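Local coordinates for galacto-N-biose/lacto-N-biose I transporter substrate-binding protein (Bifidobacterium longum, PDB 2Z8F) that binds galacto-N-biose, lacto-N-biose and lacto-N-tetraose as the solute-binding protein of an ABC transporter, probably delivering the sugars for uptake, at residues Met364-Ala378 against Asp390-Leu403. Numbering follows the deposited sequence.
With NA (sodium ion), chain H; BGC (beta-D-glucopyranose), chain C.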
loop_
_atom_site.group_PDB
_atom_site.type_symbol
_atom_site.label_atom_id
_atom_site.label_comp_id
_atom_site.label_asym_id
_atom_site.label_seq_id
_atom_site.Cartn_x
_atom_site.Cartn_y
_atom_site.Cartn_z
ATOM N N MET A 364 -10.143 11.035 -1.547
ATOM C CA MET A 364 -10.482 12.201 -2.369
ATOM C C MET A 364 -9.512 12.356 -3.547
ATOM O O MET A 364 -8.334 11.996 -3.434
ATOM C CB MET A 364 -10.402 13.493 -1.536
ATOM C CG MET A 364 -9.142 13.599 -0.667
ATOM S SD MET A 364 -8.933 15.295 -0.051
ATOM C CE MET A 364 -8.001 15.994 -1.392
ATOM N N PRO A 365 -9.986 12.922 -4.647
ATOM C CA PRO A 365 -9.033 13.305 -5.718
ATOM C C PRO A 365 -8.039 14.330 -5.189
ATOM O O PRO A 365 -8.451 15.330 -4.591
ATOM C CB PRO A 365 -9.914 13.924 -6.796
ATOM C CG PRO A 365 -11.271 14.133 -6.169
ATOM C CD PRO A 365 -11.385 13.248 -4.969
ATOM N N GLY A 366 -6.743 14.099 -5.421
ATOM C CA GLY A 366 -5.715 15.007 -4.888
ATOM C C GLY A 366 -5.096 14.567 -3.570
ATOM O O GLY A 366 -4.357 15.322 -2.912
ATOM N N PHE A 367 -5.364 13.322 -3.181
ATOM C CA PHE A 367 -4.849 12.800 -1.918
ATOM C C PHE A 367 -3.310 12.828 -1.866
ATOM O O PHE A 367 -2.718 12.852 -0.793
ATOM C CB PHE A 367 -5.370 11.376 -1.647
ATOM C CG PHE A 367 -4.960 10.846 -0.309
ATOM C CD1 PHE A 367 -5.619 11.270 0.865
ATOM C CD2 PHE A 367 -3.907 9.938 -0.184
ATOM C CE1 PHE A 367 -5.225 10.797 2.118
ATOM C CE2 PHE A 367 -3.511 9.461 1.060
ATOM C CZ PHE A 367 -4.169 9.879 2.222
ATOM N N SER A 368 -2.671 12.872 -3.029
ATOM C CA SER A 368 -1.215 12.944 -3.040
ATOM C C SER A 368 -0.669 14.150 -2.268
ATOM O O SER A 368 0.372 14.048 -1.604
ATOM C CB SER A 368 -0.723 12.952 -4.484
ATOM O OG SER A 368 -1.077 14.161 -5.126
ATOM N N ALA A 369 -1.375 15.280 -2.359
ATOM C CA ALA A 369 -1.007 16.496 -1.624
ATOM C C ALA A 369 -1.243 16.323 -0.134
ATOM O O ALA A 369 -0.509 16.870 0.679
ATOM C CB ALA A 369 -1.807 17.703 -2.145
ATOM N N VAL A 370 -2.313 15.611 0.224
ATOM C CA VAL A 370 -2.563 15.306 1.622
ATOM C C VAL A 370 -1.469 14.426 2.201
ATOM O O VAL A 370 -0.934 14.700 3.273
ATOM C CB VAL A 370 -3.947 14.670 1.803
ATOM C CG1 VAL A 370 -4.249 14.499 3.275
ATOM C CG2 VAL A 370 -4.972 15.547 1.103
ATOM N N ALA A 371 -1.130 13.358 1.483
ATOM C CA ALA A 371 -0.063 12.483 1.916
ATOM C C ALA A 371 1.275 13.231 2.039
ATOM O O ALA A 371 2.020 13.017 3.007
ATOM C CB ALA A 371 0.039 11.303 0.951
ATOM N N ALA A 372 1.545 14.125 1.088
ATOM C CA ALA A 372 2.757 14.946 1.126
ATOM C C ALA A 372 2.810 15.786 2.408
ATOM O O ALA A 372 3.831 15.802 3.115
ATOM C CB ALA A 372 2.843 15.826 -0.120
ATOM N N LYS A 373 1.688 16.430 2.738
ATOM C CA LYS A 373 1.602 17.278 3.942
ATOM C C LYS A 373 1.728 16.430 5.194
ATOM O O LYS A 373 2.418 16.811 6.137
ATOM C CB LYS A 373 0.279 18.062 3.995
ATOM C CG LYS A 373 0.261 19.071 5.159
ATOM C CD LYS A 373 1.182 20.221 4.795
ATOM C CE LYS A 373 1.571 21.047 5.967
ATOM N NZ LYS A 373 2.416 22.152 5.427
ATOM N N MET A 374 1.056 15.270 5.203
ATOM C CA MET A 374 1.159 14.348 6.330
ATOM C C MET A 374 2.593 13.937 6.634
ATOM O O MET A 374 3.010 13.940 7.786
ATOM C CB MET A 374 0.250 13.114 6.125
ATOM C CG MET A 374 -1.257 13.453 6.236
ATOM S SD MET A 374 -2.225 11.942 5.962
ATOM C CE MET A 374 -1.869 11.026 7.386
ATOM N N ASN A 375 3.361 13.637 5.586
ATOM C CA ASN A 375 4.757 13.263 5.756
ATOM C C ASN A 375 5.612 14.420 6.303
ATOM O O ASN A 375 6.447 14.214 7.173
ATOM C CB ASN A 375 5.337 12.833 4.416
ATOM C CG ASN A 375 4.907 11.419 3.996
ATOM O OD1 ASN A 375 3.996 10.804 4.582
ATOM N ND2 ASN A 375 5.611 10.884 2.992
ATOM N N GLU A 376 5.400 15.611 5.776
ATOM C CA GLU A 376 6.118 16.794 6.233
ATOM C C GLU A 376 5.843 17.041 7.709
ATOM O O GLU A 376 6.754 17.235 8.508
ATOM C CB GLU A 376 5.656 17.976 5.424
ATOM C CG GLU A 376 6.427 19.265 5.707
ATOM C CD GLU A 376 5.835 20.410 4.943
ATOM O OE1 GLU A 376 4.866 21.013 5.426
ATOM O OE2 GLU A 376 6.341 20.714 3.847
ATOM N N THR A 377 4.569 17.022 8.082
ATOM C CA THR A 377 4.218 17.237 9.475
ATOM C C THR A 377 4.681 16.087 10.390
ATOM O O THR A 377 5.144 16.333 11.512
ATOM C CB THR A 377 2.712 17.568 9.576
ATOM O OG1 THR A 377 2.449 18.718 8.755
ATOM C CG2 THR A 377 2.285 17.825 11.021
ATOM N N ALA A 378 4.610 14.844 9.882
ATOM C CA ALA A 378 5.037 13.674 10.635
ATOM C C ALA A 378 6.515 13.817 11.024
ATOM O O ALA A 378 6.903 13.465 12.115
ATOM C CB ALA A 378 4.826 12.384 9.848
ATOM N N ASP A 390 -0.915 16.790 14.957
ATOM C CA ASP A 390 -0.875 17.836 13.945
ATOM C C ASP A 390 -0.875 17.264 12.535
ATOM O O ASP A 390 -1.277 17.950 11.591
ATOM C CB ASP A 390 0.370 18.692 14.154
ATOM C CG ASP A 390 0.386 19.372 15.494
ATOM O OD1 ASP A 390 -0.713 19.452 16.120
ATOM O OD2 ASP A 390 1.481 19.802 15.937
ATOM N N ILE A 391 -0.400 16.023 12.389
ATOM C CA ILE A 391 -0.513 15.311 11.113
ATOM C C ILE A 391 -1.954 15.392 10.617
ATOM O O ILE A 391 -2.208 15.677 9.464
ATOM C CB ILE A 391 -0.115 13.809 11.258
ATOM C CG1 ILE A 391 1.388 13.666 11.532
ATOM C CG2 ILE A 391 -0.495 13.023 10.001
ATOM C CD1 ILE A 391 1.807 12.254 12.008
ATOM N N PHE A 392 -2.900 15.131 11.519
ATOM C CA PHE A 392 -4.306 15.038 11.142
ATOM C C PHE A 392 -5.027 16.357 11.011
ATOM O O PHE A 392 -5.861 16.522 10.132
ATOM C CB PHE A 392 -5.037 14.139 12.139
ATOM C CG PHE A 392 -4.445 12.754 12.208
ATOM C CD1 PHE A 392 -4.651 11.849 11.154
ATOM C CD2 PHE A 392 -3.657 12.373 13.296
ATOM C CE1 PHE A 392 -4.064 10.545 11.200
ATOM C CE2 PHE A 392 -3.098 11.074 13.347
ATOM C CZ PHE A 392 -3.303 10.186 12.282
ATOM N N SER A 393 -4.649 17.331 11.840
ATOM C CA SER A 393 -5.201 18.671 11.657
ATOM C C SER A 393 -4.669 19.299 10.371
ATOM O O SER A 393 -5.414 19.940 9.637
ATOM C CB SER A 393 -4.951 19.553 12.886
ATOM O OG SER A 393 -3.583 19.669 13.162
ATOM N N ASP A 394 -3.396 19.076 10.055
ATOM C CA ASP A 394 -2.904 19.541 8.771
ATOM C C ASP A 394 -3.511 18.828 7.567
ATOM O O ASP A 394 -3.802 19.459 6.545
ATOM C CB ASP A 394 -1.384 19.399 8.705
ATOM C CG ASP A 394 -0.654 20.360 9.633
ATOM O OD1 ASP A 394 -1.296 21.143 10.379
ATOM O OD2 ASP A 394 0.618 20.367 9.624
ATOM N N ALA A 395 -3.686 17.507 7.682
ATOM C CA ALA A 395 -4.368 16.760 6.647
ATOM C C ALA A 395 -5.769 17.359 6.360
ATOM O O ALA A 395 -6.191 17.434 5.208
ATOM C CB ALA A 395 -4.470 15.272 7.026
ATOM N N GLN A 396 -6.484 17.739 7.419
ATOM C CA GLN A 396 -7.822 18.327 7.245
ATOM C C GLN A 396 -7.780 19.556 6.334
ATOM O O GLN A 396 -8.504 19.650 5.332
ATOM C CB GLN A 396 -8.420 18.696 8.609
ATOM C CG GLN A 396 -9.754 19.456 8.517
ATOM C CD GLN A 396 -10.909 18.595 8.086
ATOM O OE1 GLN A 396 -10.883 17.367 8.226
ATOM N NE2 GLN A 396 -11.934 19.226 7.527
ATOM N N THR A 397 -6.918 20.500 6.703
ATOM C CA THR A 397 -6.770 21.722 5.955
ATOM C C THR A 397 -6.258 21.498 4.526
ATOM O O THR A 397 -6.792 22.071 3.575
ATOM C CB THR A 397 -5.844 22.664 6.735
ATOM O OG1 THR A 397 -6.355 22.805 8.074
ATOM C CG2 THR A 397 -5.887 23.976 6.091
ATOM N N THR A 398 -5.229 20.667 4.362
ATOM C CA THR A 398 -4.739 20.360 3.017
ATOM C C THR A 398 -5.763 19.621 2.122
ATOM O O THR A 398 -5.850 19.854 0.903
ATOM C CB THR A 398 -3.406 19.599 3.087
ATOM O OG1 THR A 398 -2.454 20.430 3.768
ATOM C CG2 THR A 398 -2.880 19.307 1.687
ATOM N N SER A 399 -6.568 18.763 2.733
ATOM C CA SER A 399 -7.624 18.057 2.019
ATOM C C SER A 399 -8.639 19.055 1.460
ATOM O O SER A 399 -8.936 19.046 0.266
ATOM C CB SER A 399 -8.349 17.077 2.950
ATOM O OG SER A 399 -7.516 16.006 3.382
ATOM N N VAL A 400 -9.176 19.916 2.336
ATOM C CA VAL A 400 -10.117 20.924 1.876
ATOM C C VAL A 400 -9.511 21.842 0.792
ATOM O O VAL A 400 -10.128 22.065 -0.265
ATOM C CB VAL A 400 -10.653 21.734 3.067
ATOM C CG1 VAL A 400 -11.504 22.868 2.551
ATOM C CG2 VAL A 400 -11.450 20.804 4.029
ATOM N N ASP A 401 -8.287 22.321 1.009
ATOM C CA ASP A 401 -7.630 23.211 0.050
ATOM C C ASP A 401 -7.440 22.530 -1.303
ATOM O O ASP A 401 -7.636 23.125 -2.357
ATOM C CB ASP A 401 -6.265 23.673 0.585
ATOM C CG ASP A 401 -6.375 24.586 1.805
ATOM O OD1 ASP A 401 -7.505 24.964 2.157
ATOM O OD2 ASP A 401 -5.318 24.880 2.410
ATOM N N THR A 402 -7.048 21.264 -1.259
ATOM C CA THR A 402 -6.743 20.535 -2.484
ATOM C C THR A 402 -8.017 20.310 -3.318
ATOM O O THR A 402 -8.007 20.498 -4.519
ATOM C CB THR A 402 -5.999 19.222 -2.165
ATOM O OG1 THR A 402 -4.768 19.521 -1.477
ATOM C CG2 THR A 402 -5.686 18.432 -3.449
ATOM N N LEU A 403 -9.118 19.948 -2.662
ATOM C CA LEU A 403 -10.400 19.775 -3.347
ATOM C C LEU A 403 -10.810 21.083 -4.035
ATOM O O LEU A 403 -11.187 21.082 -5.205
ATOM C CB LEU A 403 -11.480 19.349 -2.339
ATOM C CG LEU A 403 -11.379 17.886 -1.883
ATOM C CD1 LEU A 403 -12.281 17.625 -0.680
ATOM C CD2 LEU A 403 -11.745 16.942 -3.040
HETATM NA NA NA H . 0.812 21.883 11.199
HETATM C C2 BGC C . 7.343 13.100 -0.576
HETATM C C3 BGC C . 7.291 11.617 -0.945
HETATM C C4 BGC C . 5.899 10.994 -0.670
HETATM C C5 BGC C . 4.809 11.914 -1.244
HETATM C C6 BGC C . 3.363 11.471 -0.992
HETATM C C1 BGC C . 6.171 13.843 -1.185
HETATM O O1 BGC C . 6.247 15.175 -0.727
HETATM O O2 BGC C . 8.549 13.688 -1.041
HETATM O O3 BGC C . 8.300 10.973 -0.201
HETATM O O4 BGC C . 5.789 9.723 -1.301
HETATM O O5 BGC C . 4.952 13.242 -0.750
HETATM O O6 BGC C . 2.540 12.122 -1.954
HETATM O O HOH W 1 0.970 20.629 12.516
HETATM O O HOH W 2 2.738 21.908 11.134
#
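Met374 packs against Ile391 and Ala395 where helices 367-378 and 390-403 lie side by side, nearly antiparallel at 151° with axes 8.6 Å apart. Its chain bends at chi3 (69°), bringing CE to 3.6 Å from Ile391 CG2, while Met374 CG sits over the methyl of Ala395. Val370 reaches the same methyl through CG1 and sets CG2 beside Ser399 OG, a hydroxyl that bonds to Ala395 O within its own helix and to Tyr193. At the far end the bent Met364 chain lays SD 3.5 Å from Ser399 CB and CE against Leu403.

The flank nearer solvent is more polar. Buried Thr377 donates from OG1 to the anti lone pair of Asp394 OD2 at 2.6 Å, and both oxygens of that carboxylate bind a sodium ion. Packing is looser at partly exposed Lys373 and Thr398: the lysine runs its aliphatic chain past Thr398, CG 3.3 Å from Thr398 OG1, and pairs NZ with Glu376 OE1 at 2.7 Å. With an alanine here instead of Lys373, Glu376 is likely to lose its charged mate and Thr398 its aliphatic cover. Farther along, Gly366 lets Thr402 CG2 come within 3.4 Å of Gly366 O; a side chain there would strike that methyl.

Across helix 367-378 from this interface, Ser368 O accepts a bond from the glucose O6; an apolar seam, with a polar margin whose one cross-helix hydrogen bond ends on a sodium-binding carboxylate, thus backs a wall of the sugar pocket.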